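Local coordinates for protein hemoglobin chain d1 (PDB 1X9F) that probably carries oxygen in earthworm blood, binding it reversibly at the iron of a heme group, at residues L12-A17 with V25-E30; L31-I36 with N53-E58; S47-D52 with G60-R65. All coordinates share one frame; numbering follows the deposited sequence.

Contact 1: L12-A17 with V25-E30; sequences LQWASA and VAFGLE
F27 supplies most of the surface in this contact, and it meets two residues one helical turn apart, W14 and A17. The two aromatic side chains form an offset edge-to-face pair: the six-membered ring of W14 turns its edge toward the face of F27, with centroids 6.0 Å apart and planes at 82°. At closest approach, F27 CZ lies near the plane of the indole, at its edge, 4.2 Å from W14 CZ3, so the pair touches at a corner instead of stacking broadly. Both side chains have CG anti to the backbone N (chi1 178° in W14 and 177° in F27). In W14 this brings the far end of the indole nearer the partner helix than the base of the side chain would suggest. A17 meets the same phenyl ring with its backbone: A17 O is 3.6 Å from F27 CD2, a van der Waals approach with no hydrogen bond. Its methyl is also close, A17 CB lying 4.6 Å from F27 CE2. A small residue suits this position because the ring can come up beside the helix backbone. Tryptophan suits its own place for another reason: its carbon edge serves the apolar contact, while the indole NE1 gives its hydrogen to D71, which satisfies the one polar atom of a buried ring. F18 stacks on W14 as well. The pair joins the first two helices of the globin fold, A and B in the usual lettering, near the turn between them. Helix 57-75 lines it through L67, which touches both rings, and through I74 beside W14. Helix 101-119 adds L111 and V114 against F27 and L115 against A17, so the two aromatic rings are wedged among four helices.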
loop_
_atom_site.group_PDB
_atom_site.type_symbol
_atom_site.label_atom_id
_atom_site.label_comp_id
_atom_site.label_asym_id
_atom_site.label_seq_id
_atom_site.Cartn_x
_atom_site.Cartn_y
_atom_site.Cartn_z
ATOM N N LEU D 12 5.103 7.189 -23.085
ATOM C CA LEU D 12 5.200 5.940 -22.326
ATOM C C LEU D 12 4.806 6.097 -20.866
ATOM O O LEU D 12 4.006 5.313 -20.338
ATOM C CB LEU D 12 6.627 5.396 -22.412
ATOM C CG LEU D 12 6.961 4.341 -23.472
ATOM C CD1 LEU D 12 6.083 4.416 -24.735
ATOM C CD2 LEU D 12 8.444 4.429 -23.825
ATOM N N GLN D 13 5.368 7.119 -20.221
ATOM C CA GLN D 13 5.128 7.368 -18.805
ATOM C C GLN D 13 3.698 7.809 -18.553
ATOM O O GLN D 13 3.121 7.507 -17.505
ATOM C CB GLN D 13 6.107 8.407 -18.262
ATOM C CG GLN D 13 7.545 7.930 -18.260
ATOM C CD GLN D 13 8.412 8.675 -17.273
ATOM O OE1 GLN D 13 8.315 9.897 -17.138
ATOM N NE2 GLN D 13 9.267 7.940 -16.579
ATOM N N TRP D 14 3.135 8.526 -19.518
ATOM C CA TRP D 14 1.753 8.936 -19.441
ATOM C C TRP D 14 0.841 7.725 -19.463
ATOM O O TRP D 14 -0.115 7.655 -18.690
ATOM C CB TRP D 14 1.408 9.838 -20.610
ATOM C CG TRP D 14 -0.006 10.262 -20.605
ATOM C CD1 TRP D 14 -0.911 10.086 -21.603
ATOM C CD2 TRP D 14 -0.697 10.936 -19.546
ATOM N NE1 TRP D 14 -2.125 10.627 -21.245
ATOM C CE2 TRP D 14 -2.023 11.152 -19.984
ATOM C CE3 TRP D 14 -0.329 11.393 -18.268
ATOM C CZ2 TRP D 14 -2.987 11.794 -19.192
ATOM C CZ3 TRP D 14 -1.287 12.031 -17.478
ATOM C CH2 TRP D 14 -2.601 12.224 -17.947
ATOM N N ALA D 15 1.141 6.779 -20.351
ATOM C CA ALA D 15 0.377 5.542 -20.444
ATOM C C ALA D 15 0.252 4.845 -19.087
ATOM O O ALA D 15 -0.812 4.309 -18.770
ATOM C CB ALA D 15 0.978 4.609 -21.484
ATOM N N SER D 16 1.315 4.861 -18.281
ATOM C CA SER D 16 1.258 4.244 -16.951
ATOM C C SER D 16 0.544 5.122 -15.945
ATOM O O SER D 16 -0.357 4.653 -15.253
ATOM C CB SER D 16 2.653 3.909 -16.414
ATOM O OG SER D 16 3.460 3.363 -17.456
ATOM N N ALA D 17 0.952 6.383 -15.840
ATOM C CA ALA D 17 0.394 7.258 -14.813
ATOM C C ALA D 17 -1.102 7.542 -15.010
ATOM O O ALA D 17 -1.845 7.675 -14.031
ATOM C CB ALA D 17 1.181 8.544 -14.730
ATOM N N VAL D 25 -10.165 8.636 -12.966
ATOM C CA VAL D 25 -11.010 9.422 -12.069
ATOM C C VAL D 25 -10.282 9.816 -10.777
ATOM O O VAL D 25 -10.376 10.964 -10.345
ATOM C CB VAL D 25 -12.337 8.689 -11.756
ATOM C CG1 VAL D 25 -13.272 9.569 -10.930
ATOM C CG2 VAL D 25 -13.026 8.280 -13.055
ATOM N N ALA D 26 -9.549 8.884 -10.169
ATOM C CA ALA D 26 -8.824 9.199 -8.936
ATOM C C ALA D 26 -7.645 10.136 -9.179
ATOM O O ALA D 26 -7.333 10.983 -8.340
ATOM C CB ALA D 26 -8.366 7.931 -8.229
ATOM N N PHE D 27 -7.000 9.980 -10.334
ATOM C CA PHE D 27 -5.841 10.792 -10.680
ATOM C C PHE D 27 -6.296 12.233 -10.830
ATOM O O PHE D 27 -5.699 13.157 -10.257
ATOM C CB PHE D 27 -5.218 10.276 -11.982
ATOM C CG PHE D 27 -4.048 11.087 -12.467
ATOM C CD1 PHE D 27 -4.249 12.241 -13.214
ATOM C CD2 PHE D 27 -2.745 10.689 -12.191
ATOM C CE1 PHE D 27 -3.174 12.996 -13.665
ATOM C CE2 PHE D 27 -1.661 11.436 -12.643
ATOM C CZ PHE D 27 -1.879 12.592 -13.383
ATOM N N GLY D 28 -7.369 12.413 -11.600
ATOM C CA GLY D 28 -7.904 13.743 -11.876
ATOM C C GLY D 28 -8.320 14.511 -10.635
ATOM O O GLY D 28 -8.078 15.715 -10.531
ATOM N N LEU D 29 -8.951 13.801 -9.704
ATOM C CA LEU D 29 -9.437 14.371 -8.454
ATOM C C LEU D 29 -8.259 14.837 -7.610
ATOM O O LEU D 29 -8.245 15.967 -7.113
ATOM C CB LEU D 29 -10.268 13.324 -7.695
ATOM C CG LEU D 29 -10.667 13.553 -6.230
ATOM C CD1 LEU D 29 -11.950 14.370 -6.122
ATOM C CD2 LEU D 29 -10.832 12.222 -5.509
ATOM N N GLU D 30 -7.272 13.958 -7.462
ATOM C CA GLU D 30 -6.083 14.263 -6.681
ATOM C C GLU D 30 -5.388 15.495 -7.239
ATOM O O GLU D 30 -4.954 16.370 -6.485
ATOM C CB GLU D 30 -5.121 13.081 -6.680
ATOM C CG GLU D 30 -3.955 13.250 -5.717
ATOM C CD GLU D 30 -3.008 12.069 -5.733
ATOM O OE1 GLU D 30 -3.439 10.949 -6.095
ATOM O OE2 GLU D 30 -1.824 12.253 -5.377
#

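Contact 2: L31-I36 with N53-E58; sequences LWRDII and NIYSPE. With CMO (carbon monoxide), chain U.
The guanidinium of R33 and the phenol ring of Y55 are turned 64° against each other and meet through the hydroxyl. Y55 OH lies tilted out of the guanidinium plane and accepts a bent hydrogen bond from R33 NH1, 3.2 Å long and 136° at the hydrogen. R33 NH2 forms a salt bridge with D117 of the second subunit. The other flat group, the indole of W32, has I35 CD1 over one face, 3.9 Å above its plane and toward the rim; F46 and F59 meet it edge-to-face, and its CZ2 lies 3.0 Å from the oxygen of the bound carbon monoxide. I54 fills the middle of the contact. With CG1 set between its backbone N and carbonyl carbon (chi1 56°), its CD1 crosses the R33 chain at CB, 3.4 Å away, while its CG2 rests 3.8 Å from I36 CD1. A branched aliphatic residue can thus serve two partners at once. Cutting R33 back to an alanine would keep the CB contact but would probably leave Y55 OH without this donor and the neighbouring subunit's D117 without its salt-bridge mate. I54 and Y55 are the middle residues of a type I turn in which N53 O accepts from S56 N and S56 OG; S56 then N-caps helix 57-75. The contact therefore sets the approach to that helix against the side of helix 21-38, where F123 of the second subunit meets Y55 edge-to-face.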
loop_
_atom_site.group_PDB
_atom_site.type_symbol
_atom_site.label_atom_id
_atom_site.label_comp_id
_atom_site.label_asym_id
_atom_site.label_seq_id
_atom_site.Cartn_x
_atom_site.Cartn_y
_atom_site.Cartn_z
ATOM N N LEU D 31 -5.299 15.547 -8.566
ATOM C CA LEU D 31 -4.728 16.683 -9.266
ATOM C C LEU D 31 -5.465 17.976 -8.942
ATOM O O LEU D 31 -4.837 18.920 -8.465
ATOM C CB LEU D 31 -4.687 16.437 -10.783
ATOM C CG LEU D 31 -4.304 17.594 -11.721
ATOM C CD1 LEU D 31 -2.908 18.116 -11.423
ATOM C CD2 LEU D 31 -4.402 17.157 -13.176
ATOM N N TRP D 32 -6.777 18.025 -9.185
ATOM C CA TRP D 32 -7.536 19.263 -8.950
ATOM C C TRP D 32 -7.628 19.670 -7.502
ATOM O O TRP D 32 -7.695 20.860 -7.198
ATOM C CB TRP D 32 -8.926 19.212 -9.578
ATOM C CG TRP D 32 -8.796 19.347 -11.014
ATOM C CD1 TRP D 32 -8.919 18.359 -11.931
ATOM C CD2 TRP D 32 -8.428 20.524 -11.728
ATOM N NE1 TRP D 32 -8.672 18.850 -13.191
ATOM C CE2 TRP D 32 -8.368 20.181 -13.091
ATOM C CE3 TRP D 32 -8.152 21.850 -11.356
ATOM C CZ2 TRP D 32 -8.047 21.103 -14.076
ATOM C CZ3 TRP D 32 -7.833 22.769 -12.340
ATOM C CH2 TRP D 32 -7.788 22.392 -13.685
ATOM N N ARG D 33 -7.631 18.693 -6.604
ATOM C CA ARG D 33 -7.676 19.018 -5.195
ATOM C C ARG D 33 -6.409 19.745 -4.774
ATOM O O ARG D 33 -6.476 20.742 -4.055
ATOM C CB ARG D 33 -7.873 17.785 -4.337
ATOM C CG ARG D 33 -8.228 18.170 -2.925
ATOM C CD ARG D 33 -8.437 17.014 -2.015
ATOM N NE ARG D 33 -7.212 16.243 -1.845
ATOM C CZ ARG D 33 -7.109 15.189 -1.051
ATOM N NH1 ARG D 33 -8.156 14.774 -0.345
ATOM N NH2 ARG D 33 -5.954 14.544 -0.954
ATOM N N ASP D 34 -5.263 19.242 -5.236
ATOM C CA ASP D 34 -3.967 19.876 -4.999
ATOM C C ASP D 34 -3.951 21.305 -5.520
ATOM O O ASP D 34 -3.595 22.232 -4.792
ATOM C CB ASP D 34 -2.849 19.075 -5.673
ATOM C CG ASP D 34 -2.388 17.879 -4.850
ATOM O OD1 ASP D 34 -3.044 17.525 -3.842
ATOM O OD2 ASP D 34 -1.365 17.223 -5.147
ATOM N N ILE D 35 -4.340 21.465 -6.785
ATOM C CA ILE D 35 -4.390 22.761 -7.453
ATOM C C ILE D 35 -5.267 23.750 -6.686
ATOM O O ILE D 35 -4.797 24.816 -6.277
ATOM C CB ILE D 35 -4.882 22.586 -8.912
ATOM C CG1 ILE D 35 -3.799 21.910 -9.759
ATOM C CG2 ILE D 35 -5.286 23.924 -9.522
ATOM C CD1 ILE D 35 -4.217 21.588 -11.189
ATOM N N ILE D 36 -6.528 23.384 -6.478
ATOM C CA ILE D 36 -7.488 24.264 -5.806
ATOM C C ILE D 36 -7.155 24.508 -4.328
ATOM O O ILE D 36 -7.539 25.537 -3.761
ATOM C CB ILE D 36 -8.925 23.718 -5.981
ATOM C CG1 ILE D 36 -9.347 23.812 -7.453
ATOM C CG2 ILE D 36 -9.917 24.450 -5.072
ATOM C CD1 ILE D 36 -10.474 22.869 -7.843
ATOM N N ASN D 53 -17.254 21.578 -5.204
ATOM C CA ASN D 53 -17.340 20.188 -4.786
ATOM C C ASN D 53 -16.712 19.282 -5.836
ATOM O O ASN D 53 -17.389 18.805 -6.751
ATOM C CB ASN D 53 -18.797 19.797 -4.544
ATOM C CG ASN D 53 -18.943 18.383 -4.023
ATOM O OD1 ASN D 53 -17.969 17.642 -3.899
ATOM N ND2 ASN D 53 -20.173 18.001 -3.712
ATOM N N ILE D 54 -15.415 19.044 -5.702
ATOM C CA ILE D 54 -14.669 18.301 -6.715
ATOM C C ILE D 54 -14.994 16.808 -6.671
ATOM O O ILE D 54 -14.600 16.044 -7.557
ATOM C CB ILE D 54 -13.164 18.548 -6.549
ATOM C CG1 ILE D 54 -12.731 18.192 -5.128
ATOM C CG2 ILE D 54 -12.833 20.015 -6.851
ATOM C CD1 ILE D 54 -11.258 17.972 -4.976
ATOM N N TYR D 55 -15.718 16.404 -5.634
ATOM C CA TYR D 55 -16.147 15.023 -5.476
ATOM C C TYR D 55 -17.499 14.773 -6.115
ATOM O O TYR D 55 -18.017 13.653 -6.053
ATOM C CB TYR D 55 -16.231 14.664 -3.999
ATOM C CG TYR D 55 -14.905 14.705 -3.315
ATOM C CD1 TYR D 55 -14.398 15.902 -2.822
ATOM C CD2 TYR D 55 -14.144 13.551 -3.170
ATOM C CE1 TYR D 55 -13.173 15.951 -2.198
ATOM C CE2 TYR D 55 -12.914 13.586 -2.546
ATOM C CZ TYR D 55 -12.435 14.790 -2.062
ATOM O OH TYR D 55 -11.211 14.834 -1.436
ATOM N N SER D 56 -18.080 15.806 -6.714
ATOM C CA SER D 56 -19.376 15.663 -7.357
ATOM C C SER D 56 -19.187 14.989 -8.710
ATOM O O SER D 56 -18.077 14.990 -9.250
ATOM C CB SER D 56 -20.048 17.024 -7.524
ATOM O OG SER D 56 -19.333 17.823 -8.447
ATOM N N PRO D 57 -20.246 14.393 -9.254
ATOM C CA PRO D 57 -20.164 13.825 -10.592
ATOM C C PRO D 57 -19.993 14.885 -11.690
ATOM O O PRO D 57 -19.351 14.601 -12.703
ATOM C CB PRO D 57 -21.491 13.063 -10.734
ATOM C CG PRO D 57 -22.428 13.783 -9.813
ATOM C CD PRO D 57 -21.574 14.179 -8.643
ATOM N N GLU D 58 -20.539 16.086 -11.496
ATOM C CA GLU D 58 -20.383 17.170 -12.487
ATOM C C GLU D 58 -18.933 17.553 -12.652
ATOM O O GLU D 58 -18.444 17.708 -13.774
ATOM C CB GLU D 58 -21.161 18.426 -12.097
ATOM C CG GLU D 58 -22.666 18.259 -12.103
ATOM C CD GLU D 58 -23.159 17.424 -10.935
ATOM O OE1 GLU D 58 -22.505 17.415 -9.863
ATOM O OE2 GLU D 58 -24.210 16.770 -11.091
HETATM C C CMO U . -9.504 22.113 -17.262
HETATM O O CMO U . -9.891 22.401 -16.017
#

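Contact 3: S47-D52 with G60-R65; sequences SRVRGD and GAHSQR. With HEM (protoporphyrin IX containing Fe), chain T; CMO (carbon monoxide), chain U.
V49 touches two arginines, R65 across the contact and R48 beside it in the loop, whose NH2 atoms lie 4.6 Å apart beside the heme propionates. This is the distal side of the globin heme pocket, where H62 on helix 57-75 occupies the place of the distal histidine and the loop 47-52 closes over it. V49 and H62 meet through apolar atoms; no hydrogen bond joins the two segments, and the polar links run to the heme and its ligand. The methyl CG2 of V49 makes a CH-pi contact with the imidazole of H62, 4.2 Å from its centroid and 25° off the ring normal. Closer to the backbone, V49 CB and H62 CB are 3.9 Å apart, so valine, compact and branched, fills the angle between loop and helix. With its CG anti to the backbone N (chi1 168°), H62 sends the ring toward the heme. Its NE2 then donates to the oxygen of carbon monoxide over 2.7 Å at an angle of 132°, an interaction probably akin to the one that would steady bound oxygen. H94 binds the iron axially on the proximal side. Arginine suits the pocket mouth because the heme propionates are anionic there. R48, bent at chi2 and chi3, offers NE and NH2 to the two oxygens of one propionate, both bonds weak in geometry, with NH2 to O1D at 2.6 Å. R65 lies beside the other propionate, its CD 3.7 Å from heme O1A, while its NH1 is hydrogen-bonded to a side chain of another protein's chain. Negative charge there is likely to offset the two neighbouring positive groups. V49 CG1 touches both guanidiniums: it lies 4.2 Å above the centre of that of R48 and at the edge of that of R65, whose NH2 is also 4.2 Å away.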
loop_
_atom_site.group_PDB
_atom_site.type_symbol
_atom_site.label_atom_id
_atom_site.label_comp_id
_atom_site.label_asym_id
_atom_site.label_seq_id
_atom_site.Cartn_x
_atom_site.Cartn_y
_atom_site.Cartn_z
ATOM N N SER D 47 -17.319 27.371 -11.965
ATOM C CA SER D 47 -18.643 27.603 -11.407
ATOM C C SER D 47 -19.723 26.725 -12.039
ATOM O O SER D 47 -20.619 26.231 -11.351
ATOM C CB SER D 47 -18.999 29.084 -11.563
ATOM O OG SER D 47 -20.395 29.304 -11.465
ATOM N N ARG D 48 -19.634 26.545 -13.354
ATOM C CA ARG D 48 -20.590 25.752 -14.121
ATOM C C ARG D 48 -20.407 24.241 -13.913
ATOM O O ARG D 48 -21.298 23.456 -14.234
ATOM C CB ARG D 48 -20.474 26.113 -15.610
ATOM C CG ARG D 48 -21.758 25.979 -16.436
ATOM C CD ARG D 48 -21.964 24.612 -17.114
ATOM N NE ARG D 48 -20.917 24.286 -18.088
ATOM C CZ ARG D 48 -20.732 23.084 -18.639
ATOM N NH1 ARG D 48 -21.522 22.063 -18.325
ATOM N NH2 ARG D 48 -19.747 22.903 -19.513
ATOM N N VAL D 49 -19.265 23.831 -13.363
ATOM C CA VAL D 49 -18.971 22.405 -13.204
ATOM C C VAL D 49 -18.802 21.952 -11.748
ATOM O O VAL D 49 -18.149 20.940 -11.487
ATOM C CB VAL D 49 -17.738 21.971 -14.053
ATOM C CG1 VAL D 49 -18.015 22.138 -15.547
ATOM C CG2 VAL D 49 -16.474 22.739 -13.640
ATOM N N ARG D 50 -19.400 22.691 -10.813
ATOM C CA ARG D 50 -19.284 22.417 -9.370
ATOM C C ARG D 50 -17.830 22.351 -8.884
ATOM O O ARG D 50 -17.366 21.319 -8.394
ATOM C CB ARG D 50 -20.062 21.152 -8.969
ATOM C CG ARG D 50 -21.564 21.239 -9.246
ATOM C CD ARG D 50 -22.402 20.143 -8.584
ATOM N NE ARG D 50 -22.382 20.118 -7.111
ATOM C CZ ARG D 50 -22.388 21.177 -6.288
ATOM N NH1 ARG D 50 -22.421 22.427 -6.754
ATOM N NH2 ARG D 50 -22.371 20.982 -4.975
ATOM N N GLY D 51 -17.123 23.469 -9.031
ATOM C CA GLY D 51 -15.744 23.583 -8.572
ATOM C C GLY D 51 -15.660 23.637 -7.060
ATOM O O GLY D 51 -14.590 23.443 -6.483
ATOM N N ASP D 52 -16.801 23.897 -6.420
ATOM C CA ASP D 52 -16.895 23.961 -4.961
ATOM C C ASP D 52 -16.969 22.565 -4.358
ATOM O O ASP D 52 -16.800 22.388 -3.145
ATOM C CB ASP D 52 -18.146 24.742 -4.559
ATOM C CG ASP D 52 -19.407 24.191 -5.210
ATOM O OD1 ASP D 52 -19.609 24.439 -6.417
ATOM O OD2 ASP D 52 -20.249 23.500 -4.596
ATOM N N GLY D 60 -16.378 15.695 -11.653
ATOM C CA GLY D 60 -15.672 14.481 -12.094
ATOM C C GLY D 60 -15.700 14.360 -13.605
ATOM O O GLY D 60 -14.713 13.954 -14.224
ATOM N N ALA D 61 -16.839 14.720 -14.194
ATOM C CA ALA D 61 -16.985 14.759 -15.646
ATOM C C ALA D 61 -16.015 15.766 -16.261
ATOM O O ALA D 61 -15.282 15.428 -17.198
ATOM C CB ALA D 61 -18.424 15.078 -16.036
ATOM N N HIS D 62 -16.008 16.993 -15.728
ATOM C CA HIS D 62 -15.064 18.022 -16.174
ATOM C C HIS D 62 -13.612 17.538 -16.047
ATOM O O HIS D 62 -12.838 17.611 -17.002
ATOM C CB HIS D 62 -15.263 19.335 -15.405
ATOM C CG HIS D 62 -14.157 20.317 -15.617
ATOM N ND1 HIS D 62 -14.004 21.014 -16.797
ATOM C CD2 HIS D 62 -13.122 20.683 -14.826
ATOM C CE1 HIS D 62 -12.934 21.781 -16.715
ATOM N NE2 HIS D 62 -12.377 21.596 -15.532
ATOM N N SER D 63 -13.258 17.030 -14.871
ATOM C CA SER D 63 -11.931 16.467 -14.617
ATOM C C SER D 63 -11.504 15.461 -15.697
ATOM O O SER D 63 -10.405 15.554 -16.248
ATOM C CB SER D 63 -11.920 15.816 -13.231
ATOM O OG SER D 63 -10.814 14.952 -13.060
ATOM N N GLN D 64 -12.396 14.520 -15.996
ATOM C CA GLN D 64 -12.158 13.499 -17.008
ATOM C C GLN D 64 -11.987 14.096 -18.395
ATOM O O GLN D 64 -11.142 13.637 -19.167
ATOM C CB GLN D 64 -13.286 12.465 -16.999
ATOM C CG GLN D 64 -13.262 11.577 -15.780
ATOM C CD GLN D 64 -11.883 11.018 -15.524
ATOM O OE1 GLN D 64 -11.132 11.551 -14.706
ATOM N NE2 GLN D 64 -11.535 9.951 -16.234
ATOM N N ARG D 65 -12.780 15.122 -18.703
ATOM C CA ARG D 65 -12.651 15.843 -19.972
ATOM C C ARG D 65 -11.275 16.486 -20.104
ATOM O O ARG D 65 -10.709 16.514 -21.202
ATOM C CB ARG D 65 -13.753 16.897 -20.141
ATOM C CG ARG D 65 -15.106 16.306 -20.502
ATOM C CD ARG D 65 -16.117 17.310 -21.037
ATOM N NE ARG D 65 -16.565 18.263 -20.019
ATOM C CZ ARG D 65 -17.511 18.026 -19.112
ATOM N NH1 ARG D 65 -18.132 16.850 -19.061
ATOM N NH2 ARG D 65 -17.831 18.972 -18.241
HETATM C CHA HEM T . -12.633 23.188 -19.934
HETATM C CHB HEM T . -8.492 20.998 -21.256
HETATM C CHC HEM T . -5.995 23.616 -17.958
HETATM C CHD HEM T . -10.129 26.069 -16.913
HETATM C C1A HEM T . -11.683 22.261 -20.539
HETATM C C2A HEM T . -12.145 21.328 -21.447
HETATM C C3A HEM T . -10.944 20.621 -21.886
HETATM C C4A HEM T . -9.906 21.328 -21.108
HETATM C CMA HEM T . -10.822 19.485 -22.873
HETATM C CAA HEM T . -13.576 21.071 -21.831
HETATM C CBA HEM T . -13.980 21.661 -23.165
HETATM C CGA HEM T . -15.396 21.165 -23.369
HETATM O O1A HEM T . -15.600 19.952 -23.610
HETATM O O2A HEM T . -16.320 21.999 -23.276
HETATM C C1B HEM T . -7.407 21.559 -20.455
HETATM C C2B HEM T . -6.119 21.065 -20.565
HETATM C C3B HEM T . -5.489 21.811 -19.623
HETATM C C4B HEM T . -6.355 22.688 -19.031
HETATM C CMB HEM T . -5.548 19.992 -21.473
HETATM C CAB HEM T . -4.188 21.671 -19.429
HETATM C CBB HEM T . -2.836 21.579 -19.444
HETATM C C1C HEM T . -6.960 24.531 -17.329
HETATM C C2C HEM T . -6.565 25.383 -16.314
HETATM C C3C HEM T . -7.712 26.068 -16.034
HETATM C C4C HEM T . -8.733 25.574 -16.844
HETATM C CMC HEM T . -5.199 25.560 -15.683
HETATM C CAC HEM T . -7.707 27.085 -14.940
HETATM C CBC HEM T . -8.743 28.033 -14.789
HETATM C C1D HEM T . -11.241 25.510 -17.714
HETATM C C2D HEM T . -12.560 25.961 -17.597
HETATM C C3D HEM T . -13.298 25.157 -18.437
HETATM C C4D HEM T . -12.281 24.265 -19.013
HETATM C CMD HEM T . -13.070 27.087 -16.733
HETATM C CAD HEM T . -14.772 25.188 -18.755
HETATM C CBD HEM T . -15.585 24.361 -17.765
HETATM C CGD HEM T . -17.016 24.450 -18.245
HETATM O O1D HEM T . -17.322 23.898 -19.324
HETATM O O2D HEM T . -17.831 25.083 -17.545
HETATM N NA HEM T . -10.350 22.336 -20.319
HETATM N NB HEM T . -7.604 22.536 -19.526
HETATM N NC HEM T . -8.268 24.634 -17.702
HETATM N ND HEM T . -11.035 24.470 -18.551
HETATM FE FE HEM T . -9.309 23.522 -19.040
HETATM C C CMO U . -9.504 22.113 -17.262
HETATM O O CMO U . -9.891 22.401 -16.017
#

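How the contacts relate
From the N terminus, contact 1 comes first and closes the short turn between helices 4-18 and 21-38. It is complete before the others begin. Contact 2 then opens further along helix 21-38, and contact 3 opens inside its loop; 53-58 closes contact 2 before 60-65 closes contact 3, so these two cross and share both helix 57-75 and the carbon monoxide. L29 links contacts 1 and 2 by packing on I54 and Y55. Contacts 1 and 3 meet where S63 OG lies 3.4 Å from G28 CA, the lack of a side chain on the glycine probably letting the two helices come close. Together they tie the N-terminal helices to the distal heme wall.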